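Long-range contacts in lactate racemase (PDB 2YJG), which interconverts the D- and L-isomers of lactate as a homodimer, using a nickel pincer complex derived from nicotinic acid mononucleotide: residues 24-29 against 272-277; 268-273 against 420-425. All coordinates share one frame; numbering follows the deposited sequence.

Contact 1 (24-29 against 272-277); sequences GILRSK and VNAKPA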
# COMPACT_ATOMS: atom_id res chain seq x y z
N GLY A 24 -46.78 14.28 -9.46
CA GLY A 24 -46.23 13.95 -8.18
C GLY A 24 -44.73 14.26 -8.20
O GLY A 24 -44.11 14.34 -9.28
N ILE A 25 -44.16 14.42 -7.02
CA ILE A 25 -42.70 14.61 -6.87
C ILE A 25 -42.27 13.37 -6.15
O ILE A 25 -42.62 13.15 -4.98
CB ILE A 25 -42.30 15.88 -6.10
CG1 ILE A 25 -42.78 17.15 -6.81
CG2 ILE A 25 -40.80 15.92 -5.87
CD1 ILE A 25 -42.37 18.52 -6.04
N LEU A 26 -41.58 12.48 -6.84
CA LEU A 26 -41.37 11.13 -6.29
C LEU A 26 -39.95 11.02 -5.76
O LEU A 26 -39.01 11.07 -6.53
CB LEU A 26 -41.56 10.11 -7.39
CG LEU A 26 -42.85 10.26 -8.18
CD1 LEU A 26 -42.90 9.20 -9.26
CD2 LEU A 26 -44.07 10.09 -7.15
N ARG A 27 -39.85 10.87 -4.44
CA ARG A 27 -38.58 10.81 -3.76
C ARG A 27 -38.55 9.60 -2.88
O ARG A 27 -39.53 9.25 -2.24
CB ARG A 27 -38.34 12.00 -2.83
CG ARG A 27 -38.33 13.37 -3.49
CD ARG A 27 -38.10 14.44 -2.39
NE ARG A 27 -38.45 15.79 -2.80
CZ ARG A 27 -37.59 16.67 -3.33
NH1 ARG A 27 -36.30 16.35 -3.50
NH2 ARG A 27 -38.02 17.89 -3.67
N SER A 28 -37.38 9.02 -2.87
CA SER A 28 -37.00 8.03 -1.92
C SER A 28 -37.12 8.59 -0.50
O SER A 28 -36.94 9.80 -0.26
CB SER A 28 -35.54 7.68 -2.22
OG SER A 28 -34.92 7.05 -1.15
N LYS A 29 -37.38 7.69 0.44
CA LYS A 29 -37.41 8.04 1.87
C LYS A 29 -36.04 8.58 2.27
O LYS A 29 -35.00 8.04 1.87
CB LYS A 29 -37.78 6.81 2.73
CG LYS A 29 -39.02 6.98 3.64
CD LYS A 29 -39.67 5.63 4.04
CE LYS A 29 -38.78 4.75 4.98
NZ LYS A 29 -38.88 5.12 6.46
N VAL A 272 -40.88 4.19 -5.09
CA VAL A 272 -41.84 5.28 -5.25
C VAL A 272 -42.92 4.83 -6.21
O VAL A 272 -42.68 4.03 -7.12
CB VAL A 272 -41.15 6.55 -5.77
CG1 VAL A 272 -40.10 7.01 -4.76
CG2 VAL A 272 -40.55 6.30 -7.20
N ASN A 273 -44.15 5.30 -5.98
CA ASN A 273 -45.30 4.87 -6.74
C ASN A 273 -45.67 5.96 -7.73
O ASN A 273 -45.97 7.10 -7.32
CB ASN A 273 -46.46 4.56 -5.77
CG ASN A 273 -46.10 3.49 -4.73
OD1 ASN A 273 -46.04 3.76 -3.52
ND2 ASN A 273 -45.86 2.29 -5.20
N ALA A 274 -45.62 5.65 -9.02
CA ALA A 274 -45.86 6.64 -10.08
C ALA A 274 -47.16 6.41 -10.86
O ALA A 274 -47.41 5.32 -11.33
CB ALA A 274 -44.64 6.61 -11.08
N LYS A 275 -47.98 7.44 -11.02
CA LYS A 275 -49.03 7.47 -12.03
C LYS A 275 -48.38 7.95 -13.33
O LYS A 275 -47.90 9.10 -13.42
CB LYS A 275 -50.19 8.41 -11.64
CG LYS A 275 -51.04 8.82 -12.87
CD LYS A 275 -52.46 9.37 -12.50
CE LYS A 275 -53.29 9.61 -13.80
NZ LYS A 275 -54.54 10.39 -13.54
N PRO A 276 -48.38 7.10 -14.36
CA PRO A 276 -47.56 7.57 -15.48
C PRO A 276 -48.05 8.89 -16.12
O PRO A 276 -49.27 9.18 -16.20
CB PRO A 276 -47.55 6.40 -16.46
CG PRO A 276 -48.11 5.19 -15.69
CD PRO A 276 -48.98 5.78 -14.59
N ALA A 277 -47.07 9.71 -16.51
CA ALA A 277 -47.30 11.05 -16.99
C ALA A 277 -46.72 11.20 -18.37
O ALA A 277 -45.87 10.42 -18.83
CB ALA A 277 -46.67 12.07 -16.07

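Contact 2 (268-273 against 420-425); sequences EIATVN and SVIVRE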
# COMPACT_ATOMS: atom_id res chain seq x y z
N GLU A 268 -38.19 -0.79 0.79
CA GLU A 268 -39.06 0.08 1.59
C GLU A 268 -38.64 1.56 1.47
O GLU A 268 -39.48 2.40 1.31
CB GLU A 268 -39.12 -0.33 3.08
CG GLU A 268 -39.60 -1.73 3.33
CD GLU A 268 -39.84 -2.05 4.84
OE1 GLU A 268 -40.09 -1.11 5.66
OE2 GLU A 268 -39.76 -3.27 5.18
N ILE A 269 -37.33 1.86 1.46
CA ILE A 269 -36.80 3.23 1.40
C ILE A 269 -36.86 3.80 -0.00
O ILE A 269 -37.20 5.00 -0.19
CB ILE A 269 -35.32 3.31 1.80
CG1 ILE A 269 -35.03 2.77 3.19
CG2 ILE A 269 -34.80 4.79 1.76
CD1 ILE A 269 -36.18 2.65 4.10
N ALA A 270 -36.52 2.97 -0.99
CA ALA A 270 -36.31 3.48 -2.36
C ALA A 270 -37.54 3.42 -3.25
O ALA A 270 -37.55 4.08 -4.29
CB ALA A 270 -35.16 2.74 -2.98
N THR A 271 -38.57 2.64 -2.91
CA THR A 271 -39.71 2.46 -3.83
C THR A 271 -40.56 3.71 -3.89
O THR A 271 -40.90 4.26 -2.87
CB THR A 271 -40.55 1.23 -3.52
OG1 THR A 271 -39.68 0.09 -3.57
CG2 THR A 271 -41.71 1.04 -4.54
N VAL A 272 -40.88 4.19 -5.09
CA VAL A 272 -41.84 5.28 -5.25
C VAL A 272 -42.92 4.83 -6.21
O VAL A 272 -42.68 4.03 -7.12
CB VAL A 272 -41.15 6.55 -5.77
CG1 VAL A 272 -40.10 7.01 -4.76
CG2 VAL A 272 -40.55 6.30 -7.20
N ASN A 273 -44.15 5.30 -5.98
CA ASN A 273 -45.30 4.87 -6.74
C ASN A 273 -45.67 5.96 -7.73
O ASN A 273 -45.97 7.10 -7.32
CB ASN A 273 -46.46 4.56 -5.77
CG ASN A 273 -46.10 3.49 -4.73
OD1 ASN A 273 -46.04 3.76 -3.52
ND2 ASN A 273 -45.86 2.29 -5.20
N SER A 420 -31.44 6.66 -7.46
CA SER A 420 -31.71 6.18 -6.12
C SER A 420 -33.07 5.47 -5.89
O SER A 420 -33.29 4.92 -4.82
CB SER A 420 -31.66 7.37 -5.16
OG SER A 420 -32.76 8.27 -5.39
N VAL A 421 -34.00 5.53 -6.83
CA VAL A 421 -35.33 5.05 -6.61
C VAL A 421 -35.62 3.76 -7.40
O VAL A 421 -34.94 3.44 -8.40
CB VAL A 421 -36.35 6.14 -7.03
CG1 VAL A 421 -36.22 7.40 -6.11
CG2 VAL A 421 -36.19 6.56 -8.48
N ILE A 422 -36.69 3.09 -6.96
CA ILE A 422 -37.32 1.99 -7.66
C ILE A 422 -38.70 2.51 -8.01
O ILE A 422 -39.55 2.68 -7.11
CB ILE A 422 -37.45 0.71 -6.77
CG1 ILE A 422 -36.05 0.19 -6.38
CG2 ILE A 422 -38.21 -0.42 -7.44
CD1 ILE A 422 -36.16 -0.66 -5.16
N VAL A 423 -38.94 2.75 -9.30
CA VAL A 423 -40.24 3.32 -9.70
C VAL A 423 -41.22 2.17 -9.96
O VAL A 423 -40.99 1.36 -10.85
CB VAL A 423 -40.13 4.21 -10.92
CG1 VAL A 423 -41.59 4.74 -11.39
CG2 VAL A 423 -39.17 5.37 -10.67
N ARG A 424 -42.33 2.16 -9.21
CA ARG A 424 -43.37 1.20 -9.34
C ARG A 424 -44.59 1.91 -9.87
O ARG A 424 -44.97 2.92 -9.32
CB ARG A 424 -43.61 0.63 -7.97
CG ARG A 424 -44.67 -0.46 -7.85
CD ARG A 424 -45.44 -0.25 -6.53
NE ARG A 424 -46.55 -1.17 -6.27
CZ ARG A 424 -47.84 -0.95 -6.56
NH1 ARG A 424 -48.26 0.18 -7.15
NH2 ARG A 424 -48.75 -1.89 -6.25
N GLU A 425 -45.16 1.39 -10.96
CA GLU A 425 -46.41 1.89 -11.52
C GLU A 425 -47.58 1.69 -10.58
O GLU A 425 -47.81 0.59 -10.07
CB GLU A 425 -46.70 1.19 -12.85
CG GLU A 425 -47.92 1.72 -13.63
CD GLU A 425 -47.89 1.31 -15.11
OE1 GLU A 425 -46.81 0.94 -15.60
OE2 GLU A 425 -48.96 1.38 -15.77

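Contact 1 (24-29 against 272-277)
V272 CG1 stands over one face of the peptide joining R27 to S28, 3.4 Å from R27 O and nearly as close to R27 C. The peptide joining N273 to A274 is met at its oxygen, where L26 CD2 comes within 3.5 Å of N273 O. Between these two touches the side chains pack directly, L26 CB lying 3.9 Å from V272 CB and equally near V272 CG2. The rest of the leucine runs along the strand: with CD1 anti to CA (chi2 178°), that methyl reaches past N273 and lands 3.6 Å from A274 CB. L26 thus spans two positions that point to the same face of the strand, while N273 between them turns its side chain away. The fit is apolar, aliphatic carbons against one another and against the backbone. V272 and A274 are buried, and V423 of the adjacent strand borders both on this face. The backbone of L26 bonds instead to V414, in the strand next to 22-25. In the fold, the chain leaving outermost strand 22-25 of the large parallel sheet packs by L26 across the V272 and A274 face of strand 271-277, one of the two strands of the small parallel sheet.

Contact 2 (268-273 against 420-425)
T271 sets its two branches by a single torsion: chi1 of -58° places OG1 beside the backbone N and CG2 anti to it. The methyl comes to lie 3.9 Å from R424 CB, while the hydroxyl turns back to the helix, where it bonds to S267 O, and rests on the way against the side chain of I422. The isoleucine extends its chain to the same region, CD1 approaching T271 OG1 at 3.9 Å and A270 CB at 4.2 Å. On the other face V272 offers one methyl to each of two valines, CG2 to V423 CG2 at 3.8 Å and CG1 more loosely to V421 CG1.

The backbones pair in parallel: I422 bonds through N to A270 and through O to V272, and R424 N bonds to V272 in turn, so alternate residues of 422-425 carry the pairing. I422 N gives its proton to A270 O over 3.0 Å, arriving well above the carbonyl plane, 55° out of it, as the chain is just leaving the helix. V272 N then bonds to I422 O at 2.9 Å, and R424 N meets V272 O at 2.8 Å, almost in line with the carbonyl. Replacing T271 by alanine removes both branches, and S267 O would probably lose this hydroxyl donor while a gap opened beside R424 CB and I422.

T271 is the first residue to leave helical geometry, where helix 257-270 passes directly into strand 271-277. The I422 side chain lies about 9 Å from that of H174, probably one of the proton-transferring catalytic residues, as in related enzymes. Beyond the small sheet, V421 and V423 pack on A302 of helix 293-305 and on I415 of strand 412-415, which places the pair of strands against the large parallel sheet and one of its helices.

From the N terminus, contact 1 closes a loop of 242 residues that includes the whole six-stranded mixed sheet, bringing the chain back beside the exit from strand 22-25. Contact 2 starts where that loop ends, sharing V272 and N273, and closes 146 residues carrying most of the large parallel sheet. The two loops follow one another, joined at the shared V272 and N273, and neither nests in the other. Segment 24-29 lies over the face of strand 271-277 and 420-425 beside it, and the two also meet through S28 and V421, while a probable bond from K29 N to I269 O extends the first contact to the helix end.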